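Local coordinates for protein beta-L-arabinobiosidase (Bacteroides thetaiotaomicron, PDB 5MQR) that probably hydrolyses glycosidic bonds in sugar chains during the breakdown of plant pectin, at residues C499-L504 with R511-S516; D397-R402 with N432-V437; T686-G691 with I732-R737. One frame throughout, in Å; residues are numbered along the deposited sequence.

Contact 1: residues C499-L504 with R511-S516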
loop_
_atom_site.group_PDB
_atom_site.type_symbol
_atom_site.label_atom_id
_atom_site.label_comp_id
_atom_site.label_asym_id
_atom_site.label_seq_id
_atom_site.Cartn_x
_atom_site.Cartn_y
_atom_site.Cartn_z
ATOM N N CYS A 499 20.849 -9.960 10.692
ATOM C CA CYS A 499 20.800 -10.827 11.860
ATOM C C CYS A 499 21.576 -12.134 11.683
ATOM O O CYS A 499 22.045 -12.746 12.655
ATOM C CB CYS A 499 19.337 -11.095 12.250
ATOM S SG CYS A 499 18.381 -11.960 11.013
ATOM N N SER A 500 21.714 -12.566 10.442
ATOM C CA SER A 500 22.509 -13.744 10.140
ATOM C C SER A 500 23.027 -13.652 8.728
ATOM O O SER A 500 22.546 -12.845 7.939
ATOM C CB SER A 500 21.670 -15.021 10.305
ATOM O OG SER A 500 22.521 -16.142 10.467
ATOM N N ARG A 501 24.010 -14.491 8.425
ATOM C CA ARG A 501 24.605 -14.565 7.100
ATOM C C ARG A 501 24.985 -16.011 6.783
ATOM O O ARG A 501 25.543 -16.692 7.632
ATOM C CB ARG A 501 25.837 -13.672 7.011
ATOM C CG ARG A 501 26.745 -13.940 5.814
ATOM C CD ARG A 501 27.885 -12.940 5.743
ATOM N NE ARG A 501 27.339 -11.587 5.616
ATOM C CZ ARG A 501 27.881 -10.467 6.093
ATOM N NH1 ARG A 501 29.056 -10.476 6.728
ATOM N NH2 ARG A 501 27.237 -9.311 5.921
ATOM N N LEU A 502 24.677 -16.447 5.559
ATOM C CA LEU A 502 25.160 -17.717 5.008
ATOM C C LEU A 502 26.125 -17.371 3.881
ATOM O O LEU A 502 25.967 -16.325 3.247
ATOM C CB LEU A 502 24.007 -18.590 4.494
ATOM C CG LEU A 502 22.753 -18.659 5.389
ATOM C CD1 LEU A 502 21.616 -19.396 4.690
ATOM C CD2 LEU A 502 23.057 -19.248 6.760
ATOM N N GLU A 503 27.111 -18.236 3.650
ATOM C CA GLU A 503 28.200 -17.969 2.697
ATOM C C GLU A 503 28.554 -19.211 1.915
ATOM O O GLU A 503 28.718 -20.252 2.525
ATOM C CB GLU A 503 29.482 -17.539 3.435
ATOM C CG GLU A 503 29.891 -16.100 3.238
ATOM C CD GLU A 503 31.097 -15.682 4.086
ATOM O OE1 GLU A 503 31.935 -16.550 4.394
ATOM O OE2 GLU A 503 31.203 -14.471 4.434
ATOM N N LEU A 504 28.688 -19.096 0.596
ATOM C CA LEU A 504 29.395 -20.102 -0.173
ATOM C C LEU A 504 30.802 -19.559 -0.338
ATOM O O LEU A 504 30.972 -18.499 -0.887
ATOM C CB LEU A 504 28.729 -20.331 -1.527
ATOM C CG LEU A 504 27.346 -20.992 -1.518
ATOM C CD1 LEU A 504 26.778 -20.970 -2.920
ATOM C CD2 LEU A 504 27.365 -22.414 -0.992
ATOM N N ARG A 511 28.742 -22.094 4.826
ATOM C CA ARG A 511 28.874 -21.802 6.264
ATOM C C ARG A 511 27.974 -20.681 6.739
ATOM O O ARG A 511 27.497 -19.870 5.940
ATOM C CB ARG A 511 30.318 -21.469 6.610
ATOM C CG ARG A 511 30.857 -20.202 5.949
ATOM C CD ARG A 511 32.326 -19.945 6.327
ATOM N NE ARG A 511 32.746 -18.581 5.955
ATOM C CZ ARG A 511 33.874 -17.982 6.348
ATOM N NH1 ARG A 511 34.753 -18.602 7.147
ATOM N NH2 ARG A 511 34.128 -16.746 5.933
HETATM N N MSE A 512 27.753 -20.648 8.049
HETATM C CA MSE A 512 26.900 -19.651 8.689
HETATM C C MSE A 512 27.696 -18.823 9.679
HETATM O O MSE A 512 28.451 -19.386 10.488
HETATM C CB MSE A 512 25.789 -20.399 9.404
HETATM C CG MSE A 512 25.013 -19.442 10.297
HETATM SE SE MSE A 512 23.226 -20.221 10.654
HETATM C CE MSE A 512 23.821 -21.874 11.454
ATOM N N LYS A 513 27.503 -17.500 9.665
ATOM C CA LYS A 513 28.195 -16.633 10.607
ATOM C C LYS A 513 27.443 -16.632 11.937
ATOM O O LYS A 513 26.276 -16.247 11.970
ATOM C CB LYS A 513 28.291 -15.221 10.041
ATOM C CG LYS A 513 29.083 -14.238 10.897
ATOM C CD LYS A 513 29.358 -12.933 10.152
ATOM C CE LYS A 513 30.186 -11.953 10.968
ATOM N NZ LYS A 513 31.480 -12.534 11.407
ATOM N N GLY A 514 28.109 -17.054 13.018
ATOM C CA GLY A 514 27.542 -17.012 14.367
ATOM C C GLY A 514 27.959 -15.856 15.289
ATOM O O GLY A 514 27.394 -15.684 16.365
ATOM N N GLY A 515 28.909 -15.043 14.853
ATOM C CA GLY A 515 29.532 -13.996 15.666
ATOM C C GLY A 515 30.903 -13.795 15.042
ATOM O O GLY A 515 31.006 -13.663 13.808
ATOM N N SER A 516 31.957 -13.826 15.859
ATOM C CA SER A 516 33.319 -13.777 15.309
ATOM C C SER A 516 33.672 -15.067 14.554
ATOM O O SER A 516 34.510 -15.037 13.656
ATOM C CB SER A 516 34.364 -13.476 16.398
ATOM O OG SER A 516 34.188 -14.306 17.524
HETATM O O HOH W 1 23.804 -16.014 12.812
HETATM O O HOH W 2 33.676 -13.755 4.458
#
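The guanidinium of Arg-511 meets the carboxylate of Glu-503 at its edge, its plane turned 33° from that of the acid. Side-on, it presents both NE and NH2 to a single oxygen, each 2.7 Å from Glu-503 OE1; NH2 comes to the syn lone pair of OE1, while NE meets that oxygen nearly along its C-O axis. The group also makes a cation-pi contact with Phe-518. Water 2, near the same edge, donates to Glu-503 OE2 (2.6 Å) and only weakly bonds Arg-511 NH2. With CG between its backbone N and carbonyl carbon (chi1 64°) and the chain extended beyond, Arg-511 runs alongside Glu-503.

Beneath the ion pair the two residues form an antiparallel hydrogen-bonded pair, and Lys-513 N gives a further bond to Arg-501 O at 2.9 Å. Leu-502 and Met-512, a selenomethionine, make the next, non-hydrogen-bonded pair, where Leu-502 CD2 rests 4.0 Å from Met-512 CB. At the far end water 1 joins Ser-500 OG to Lys-513 O.

Gln-488 holds Glu-503 OE2 from the neighbouring strand, so both oxygens of this buried acid are bonded; the adjacent guanidinium would be expected to stabilise its charged form on this beta hairpin.

Contact 2: residues D397-R402 with N432-V437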
loop_
_atom_site.group_PDB
_atom_site.type_symbol
_atom_site.label_atom_id
_atom_site.label_comp_id
_atom_site.label_asym_id
_atom_site.label_seq_id
_atom_site.Cartn_x
_atom_site.Cartn_y
_atom_site.Cartn_z
ATOM N N ASP A 397 31.705 5.734 -13.541
ATOM C CA ASP A 397 30.806 4.785 -14.182
ATOM C C ASP A 397 29.420 5.437 -14.339
ATOM O O ASP A 397 28.973 6.136 -13.445
ATOM C CB ASP A 397 30.700 3.512 -13.328
ATOM C CG ASP A 397 32.024 2.805 -13.168
ATOM O OD1 ASP A 397 32.791 2.822 -14.146
ATOM O OD2 ASP A 397 32.306 2.217 -12.081
HETATM N N MSE A 398 28.756 5.181 -15.471
HETATM C CA MSE A 398 27.420 5.728 -15.753
HETATM C C MSE A 398 26.391 4.670 -15.443
HETATM O O MSE A 398 26.542 3.484 -15.811
HETATM C CB MSE A 398 27.289 6.243 -17.185
HETATM C CG MSE A 398 28.377 7.210 -17.633
HETATM SE SE MSE A 398 28.649 8.636 -16.332
HETATM C CE MSE A 398 26.872 9.458 -16.473
ATOM N N TRP A 399 25.350 5.095 -14.729
ATOM C CA TRP A 399 24.278 4.220 -14.266
ATOM C C TRP A 399 22.891 4.798 -14.600
ATOM O O TRP A 399 22.731 6.008 -14.858
ATOM C CB TRP A 399 24.350 4.065 -12.743
ATOM C CG TRP A 399 25.439 3.233 -12.241
ATOM C CD1 TRP A 399 26.747 3.581 -12.119
ATOM C CD2 TRP A 399 25.324 1.913 -11.722
ATOM N NE1 TRP A 399 27.457 2.559 -11.552
ATOM C CE2 TRP A 399 26.617 1.512 -11.314
ATOM C CE3 TRP A 399 24.256 1.026 -11.563
ATOM C CZ2 TRP A 399 26.878 0.263 -10.780
ATOM C CZ3 TRP A 399 24.516 -0.237 -11.031
ATOM C CH2 TRP A 399 25.822 -0.606 -10.643
ATOM N N ILE A 400 21.899 3.918 -14.556
ATOM C CA ILE A 400 20.491 4.318 -14.529
ATOM C C ILE A 400 19.763 3.481 -13.452
ATOM O O ILE A 400 20.177 2.383 -13.144
ATOM C CB ILE A 400 19.840 4.211 -15.944
ATOM C CG1 ILE A 400 18.658 5.182 -16.092
ATOM C CG2 ILE A 400 19.410 2.768 -16.286
ATOM C CD1 ILE A 400 18.151 5.357 -17.528
ATOM N N SER A 401 18.711 4.028 -12.860
ATOM C CA SER A 401 17.864 3.255 -11.961
ATOM C C SER A 401 16.431 3.373 -12.404
ATOM O O SER A 401 15.960 4.449 -12.754
ATOM C CB SER A 401 18.003 3.690 -10.498
ATOM O OG SER A 401 19.117 3.052 -9.873
ATOM N N ARG A 402 15.754 2.237 -12.406
ATOM C CA ARG A 402 14.322 2.176 -12.622
ATOM C C ARG A 402 13.648 1.997 -11.261
ATOM O O ARG A 402 13.975 1.078 -10.528
ATOM C CB ARG A 402 13.994 1.002 -13.513
ATOM C CG ARG A 402 12.514 0.810 -13.757
ATOM C CD ARG A 402 12.295 -0.638 -14.107
ATOM N NE ARG A 402 10.970 -0.886 -14.620
ATOM C CZ ARG A 402 10.457 -2.094 -14.854
ATOM N NH1 ARG A 402 11.139 -3.202 -14.583
ATOM N NH2 ARG A 402 9.218 -2.178 -15.342
ATOM N N ASN A 432 14.655 -6.308 -6.036
ATOM C CA ASN A 432 15.621 -5.222 -6.138
ATOM C C ASN A 432 16.899 -5.797 -6.723
ATOM O O ASN A 432 17.342 -6.853 -6.302
ATOM C CB ASN A 432 15.842 -4.600 -4.775
ATOM C CG ASN A 432 14.598 -3.873 -4.292
ATOM O OD1 ASN A 432 13.501 -4.444 -4.261
ATOM N ND2 ASN A 432 14.738 -2.600 -4.003
ATOM N N ILE A 433 17.429 -5.140 -7.746
ATOM C CA ILE A 433 18.499 -5.683 -8.552
ATOM C C ILE A 433 19.591 -4.613 -8.701
ATOM O O ILE A 433 19.315 -3.452 -9.007
ATOM C CB ILE A 433 17.951 -6.148 -9.922
ATOM C CG1 ILE A 433 17.056 -7.370 -9.750
ATOM C CG2 ILE A 433 19.076 -6.514 -10.875
ATOM C CD1 ILE A 433 16.364 -7.771 -11.025
ATOM N N TYR A 434 20.827 -5.044 -8.469
ATOM C CA TYR A 434 22.033 -4.257 -8.628
ATOM C C TYR A 434 22.883 -5.016 -9.638
ATOM O O TYR A 434 23.343 -6.116 -9.340
ATOM C CB TYR A 434 22.748 -4.164 -7.273
ATOM C CG TYR A 434 24.048 -3.405 -7.328
ATOM C CD1 TYR A 434 24.065 -2.012 -7.441
ATOM C CD2 TYR A 434 25.256 -4.070 -7.255
ATOM C CE1 TYR A 434 25.267 -1.311 -7.481
ATOM C CE2 TYR A 434 26.448 -3.376 -7.302
ATOM C CZ TYR A 434 26.458 -1.998 -7.421
ATOM O OH TYR A 434 27.658 -1.317 -7.497
ATOM N N SER A 435 23.077 -4.438 -10.828
ATOM C CA SER A 435 23.618 -5.165 -11.972
ATOM C C SER A 435 24.729 -4.372 -12.701
ATOM O O SER A 435 24.464 -3.655 -13.672
ATOM C CB SER A 435 22.485 -5.569 -12.912
ATOM O OG SER A 435 22.962 -6.467 -13.883
ATOM N N PRO A 436 25.979 -4.471 -12.190
ATOM C CA PRO A 436 27.146 -3.909 -12.892
ATOM C C PRO A 436 27.412 -4.659 -14.186
ATOM O O PRO A 436 27.044 -5.819 -14.298
ATOM C CB PRO A 436 28.298 -4.109 -11.883
ATOM C CG PRO A 436 27.633 -4.279 -10.565
ATOM C CD PRO A 436 26.370 -5.019 -10.877
ATOM N N VAL A 437 28.039 -3.994 -15.153
ATOM C CA VAL A 437 28.288 -4.587 -16.492
ATOM C C VAL A 437 29.074 -5.904 -16.363
ATOM O O VAL A 437 28.764 -6.877 -17.053
ATOM C CB VAL A 437 29.019 -3.605 -17.462
ATOM C CG1 VAL A 437 29.195 -4.220 -18.866
ATOM C CG2 VAL A 437 28.229 -2.315 -17.603
#
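Trp-399 and Tyr-434 meet across a large mixed beta-sheet, reaching from strand 397-403 to strand 431-435 past strand 52-57, which lies between the two in the sheet order. The backbones therefore stay well apart, the nearest CA atoms being those of Trp-399 and Pro-436 at 8.7 Å, and the contact is made by the ends of side chains.

Trp-399 leads with the outer corner of its six-membered ring. Its CH2 comes to 3.3 Å from Tyr-434 CE1, and the tyrosine hydroxyl atom OH lies 3.7 Å from Trp-399 CZ2. The ring planes are near parallel, 19° apart, but they are slid so far that the centroids stand 5.1 Å from each other and the rings barely overlap; the long axes of the two side chains cross at about a right angle. CG of Tyr-434, anti to the backbone N (chi1 178°), lies beside the carbonyl carbon, and from there the ring extends to the indole corner. Pro-436 adds an aliphatic neighbour, its CG 4.1 Å from Trp-399 CH2.

Surrounding residues fix this buried aromatic cluster. Trp-399 also touches Gln-55 of the intervening strand, whose OE1 in turn accepts from Val-437 N. Tyr-434 OH is hydrogen-bonded to OD2 of Asp-457, a residue of the calcium site formed with Asp-452, Asp-454 and Glu-597, and the phenol is thus a second-shell group of that site. The side chain of Pro-436 lies about 8 Å from a bound calcium ion.

The arrangement is van der Waals packing between non-adjacent strands of one mixed beta-sheet, beside a calcium site; residues 432-437 fall within the sialidase-like, carbohydrate-binding-module family region.

Contact 3: residues T686-G691 with I732-R737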
loop_
_atom_site.group_PDB
_atom_site.type_symbol
_atom_site.label_atom_id
_atom_site.label_comp_id
_atom_site.label_asym_id
_atom_site.label_seq_id
_atom_site.Cartn_x
_atom_site.Cartn_y
_atom_site.Cartn_z
ATOM N N THR A 686 -17.977 -23.970 29.030
ATOM C CA THR A 686 -19.034 -24.825 29.596
ATOM C C THR A 686 -18.606 -26.272 29.468
ATOM O O THR A 686 -17.734 -26.575 28.682
ATOM C CB THR A 686 -20.426 -24.636 28.921
ATOM O OG1 THR A 686 -20.586 -25.515 27.794
ATOM C CG2 THR A 686 -20.674 -23.195 28.491
ATOM N N PRO A 687 -19.232 -27.189 30.213
ATOM C CA PRO A 687 -18.830 -28.601 30.035
ATOM C C PRO A 687 -19.044 -29.175 28.621
ATOM O O PRO A 687 -18.420 -30.181 28.301
ATOM C CB PRO A 687 -19.668 -29.363 31.075
ATOM C CG PRO A 687 -20.135 -28.319 32.060
ATOM C CD PRO A 687 -20.205 -27.014 31.302
ATOM N N VAL A 688 -19.873 -28.538 27.784
ATOM C CA VAL A 688 -20.040 -28.973 26.391
ATOM C C VAL A 688 -19.313 -28.115 25.347
ATOM O O VAL A 688 -19.555 -28.246 24.158
ATOM C CB VAL A 688 -21.528 -29.100 26.034
ATOM C CG1 VAL A 688 -22.157 -30.168 26.922
ATOM C CG2 VAL A 688 -22.260 -27.755 26.154
ATOM N N GLY A 689 -18.394 -27.268 25.785
ATOM C CA GLY A 689 -17.688 -26.355 24.895
ATOM C C GLY A 689 -18.138 -24.920 25.107
ATOM O O GLY A 689 -18.939 -24.625 25.986
ATOM N N TYR A 690 -17.604 -24.027 24.281
ATOM C CA TYR A 690 -17.860 -22.608 24.430
ATOM C C TYR A 690 -19.322 -22.256 24.208
ATOM O O TYR A 690 -19.981 -22.836 23.342
ATOM C CB TYR A 690 -17.002 -21.786 23.474
ATOM C CG TYR A 690 -15.494 -21.843 23.696
ATOM C CD1 TYR A 690 -14.912 -21.325 24.866
ATOM C CD2 TYR A 690 -14.642 -22.335 22.707
ATOM C CE1 TYR A 690 -13.534 -21.310 25.042
ATOM C CE2 TYR A 690 -13.256 -22.354 22.892
ATOM C CZ TYR A 690 -12.716 -21.839 24.062
ATOM O OH TYR A 690 -11.358 -21.846 24.250
ATOM N N GLY A 691 -19.800 -21.330 25.043
ATOM C CA GLY A 691 -21.101 -20.702 24.915
ATOM C C GLY A 691 -20.884 -19.217 24.710
ATOM O O GLY A 691 -19.762 -18.733 24.921
ATOM N N ILE A 732 -22.470 -22.280 18.577
ATOM C CA ILE A 732 -23.604 -22.827 17.853
ATOM C C ILE A 732 -23.909 -24.258 18.315
ATOM O O ILE A 732 -25.061 -24.554 18.660
ATOM C CB ILE A 732 -23.382 -22.749 16.318
ATOM C CG1 ILE A 732 -23.430 -21.282 15.886
ATOM C CG2 ILE A 732 -24.427 -23.556 15.538
ATOM C CD1 ILE A 732 -22.899 -21.047 14.501
ATOM N N HIS A 733 -22.910 -25.138 18.347
ATOM C CA HIS A 733 -23.181 -26.522 18.765
ATOM C C HIS A 733 -23.719 -26.583 20.195
ATOM O O HIS A 733 -24.571 -27.393 20.486
ATOM C CB HIS A 733 -21.967 -27.436 18.579
ATOM C CG HIS A 733 -21.655 -27.738 17.138
ATOM N ND1 HIS A 733 -20.438 -28.252 16.729
ATOM C CD2 HIS A 733 -22.385 -27.560 16.010
ATOM C CE1 HIS A 733 -20.439 -28.386 15.413
ATOM N NE2 HIS A 733 -21.609 -27.980 14.956
ATOM N N THR A 734 -23.265 -25.682 21.060
ATOM C CA THR A 734 -23.761 -25.608 22.430
ATOM C C THR A 734 -25.280 -25.319 22.474
ATOM O O THR A 734 -26.006 -25.977 23.217
ATOM C CB THR A 734 -22.974 -24.545 23.209
ATOM O OG1 THR A 734 -21.625 -24.996 23.394
ATOM C CG2 THR A 734 -23.608 -24.257 24.548
ATOM N N TRP A 735 -25.743 -24.354 21.671
ATOM C CA TRP A 735 -27.175 -24.064 21.564
ATOM C C TRP A 735 -27.967 -25.264 21.066
ATOM O O TRP A 735 -29.037 -25.541 21.613
ATOM C CB TRP A 735 -27.480 -22.844 20.669
ATOM C CG TRP A 735 -27.380 -21.550 21.361
ATOM C CD1 TRP A 735 -26.457 -20.576 21.135
ATOM C CD2 TRP A 735 -28.220 -21.073 22.415
ATOM N NE1 TRP A 735 -26.671 -19.517 21.976
ATOM C CE2 TRP A 735 -27.739 -19.804 22.788
ATOM C CE3 TRP A 735 -29.328 -21.592 23.078
ATOM C CZ2 TRP A 735 -28.345 -19.040 23.788
ATOM C CZ3 TRP A 735 -29.919 -20.840 24.080
ATOM C CH2 TRP A 735 -29.438 -19.573 24.408
ATOM N N TYR A 736 -27.455 -25.970 20.059
ATOM C CA TYR A 736 -28.262 -27.006 19.373
ATOM C C TYR A 736 -28.060 -28.431 19.890
ATOM O O TYR A 736 -28.922 -29.289 19.685
ATOM C CB TYR A 736 -28.047 -26.950 17.859
ATOM C CG TYR A 736 -28.690 -25.733 17.239
ATOM C CD1 TYR A 736 -27.996 -24.530 17.128
ATOM C CD2 TYR A 736 -30.004 -25.774 16.773
ATOM C CE1 TYR A 736 -28.591 -23.401 16.568
ATOM C CE2 TYR A 736 -30.607 -24.651 16.219
ATOM C CZ TYR A 736 -29.894 -23.470 16.106
ATOM O OH TYR A 736 -30.479 -22.364 15.560
ATOM N N ARG A 737 -26.926 -28.685 20.536
ATOM C CA ARG A 737 -26.592 -30.024 21.015
ATOM C C ARG A 737 -26.117 -30.060 22.459
ATOM O O ARG A 737 -25.726 -31.108 22.948
ATOM C CB ARG A 737 -25.522 -30.616 20.105
ATOM C CG ARG A 737 -26.015 -30.809 18.680
ATOM C CD ARG A 737 -24.886 -30.793 17.691
ATOM N NE ARG A 737 -25.393 -30.755 16.323
ATOM C CZ ARG A 737 -24.654 -30.925 15.229
ATOM N NH1 ARG A 737 -23.348 -31.132 15.316
ATOM N NH2 ARG A 737 -25.233 -30.889 14.035
HETATM O O HOH W 3 -20.439 -27.056 21.957
#
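Thr-734 OG1 lies 2.7 Å from Tyr-690 O, the shortest approach between 686-691 and 732-737. Its proton could instead go to Gln-730 O, one turn back along the helix, and which carbonyl receives it remains unsettled. Water 3 donates both to this hydroxyl (2.8 Å) and to Val-688 O (2.7 Å), linking helix and loop a second time. With OG1 of Thr-734 beside the backbone N (chi1 -68°), CG2 lies anti to that N and comes 4.1 Å from Val-688 CG2. A valine in its place would probably leave Tyr-690 O and water 3 without this partner and weaken the hold of the helix on the loop.

Further out, the loop is shaped by its own bonds. Thr-686 OG1 accepts from Val-688 N at 3.1 Å and donates to Gly-689 O at 2.6 Å. Gly-689 has a positive phi of 109°, where a CB would press on the preceding carbonyl. Gln-730 OE1 takes the N-H of Tyr-690, adding another tie from the same helix.

The loop combines a type I beta turn with an ST turn, and it packs on a helix of the MGH1-like domain, consistent with the six-hairpin glycosidase fold.

Overall arrangement
Contacts 1 and 2 reach the same mixed sheet, at strands 498-504 and 509-513 for the former and 397-403 and 431-435 for the latter; their centres are 27 Å apart and their nearest atoms about 14 Å, so they do not touch. Of the three, only contact 2 borders a calcium site, through Asp-457; the side chain of Glu-503 in contact 1 is about 13 Å from a calcium ion. Contact 3 belongs to the helical part of the chain, 52 Å from contact 1 and 63 Å from contact 2 between centres, and on the other side of the chain's centre from contact 2. In sequence the three follow one another, contact 2 closing before contact 1 opens and contact 3 last.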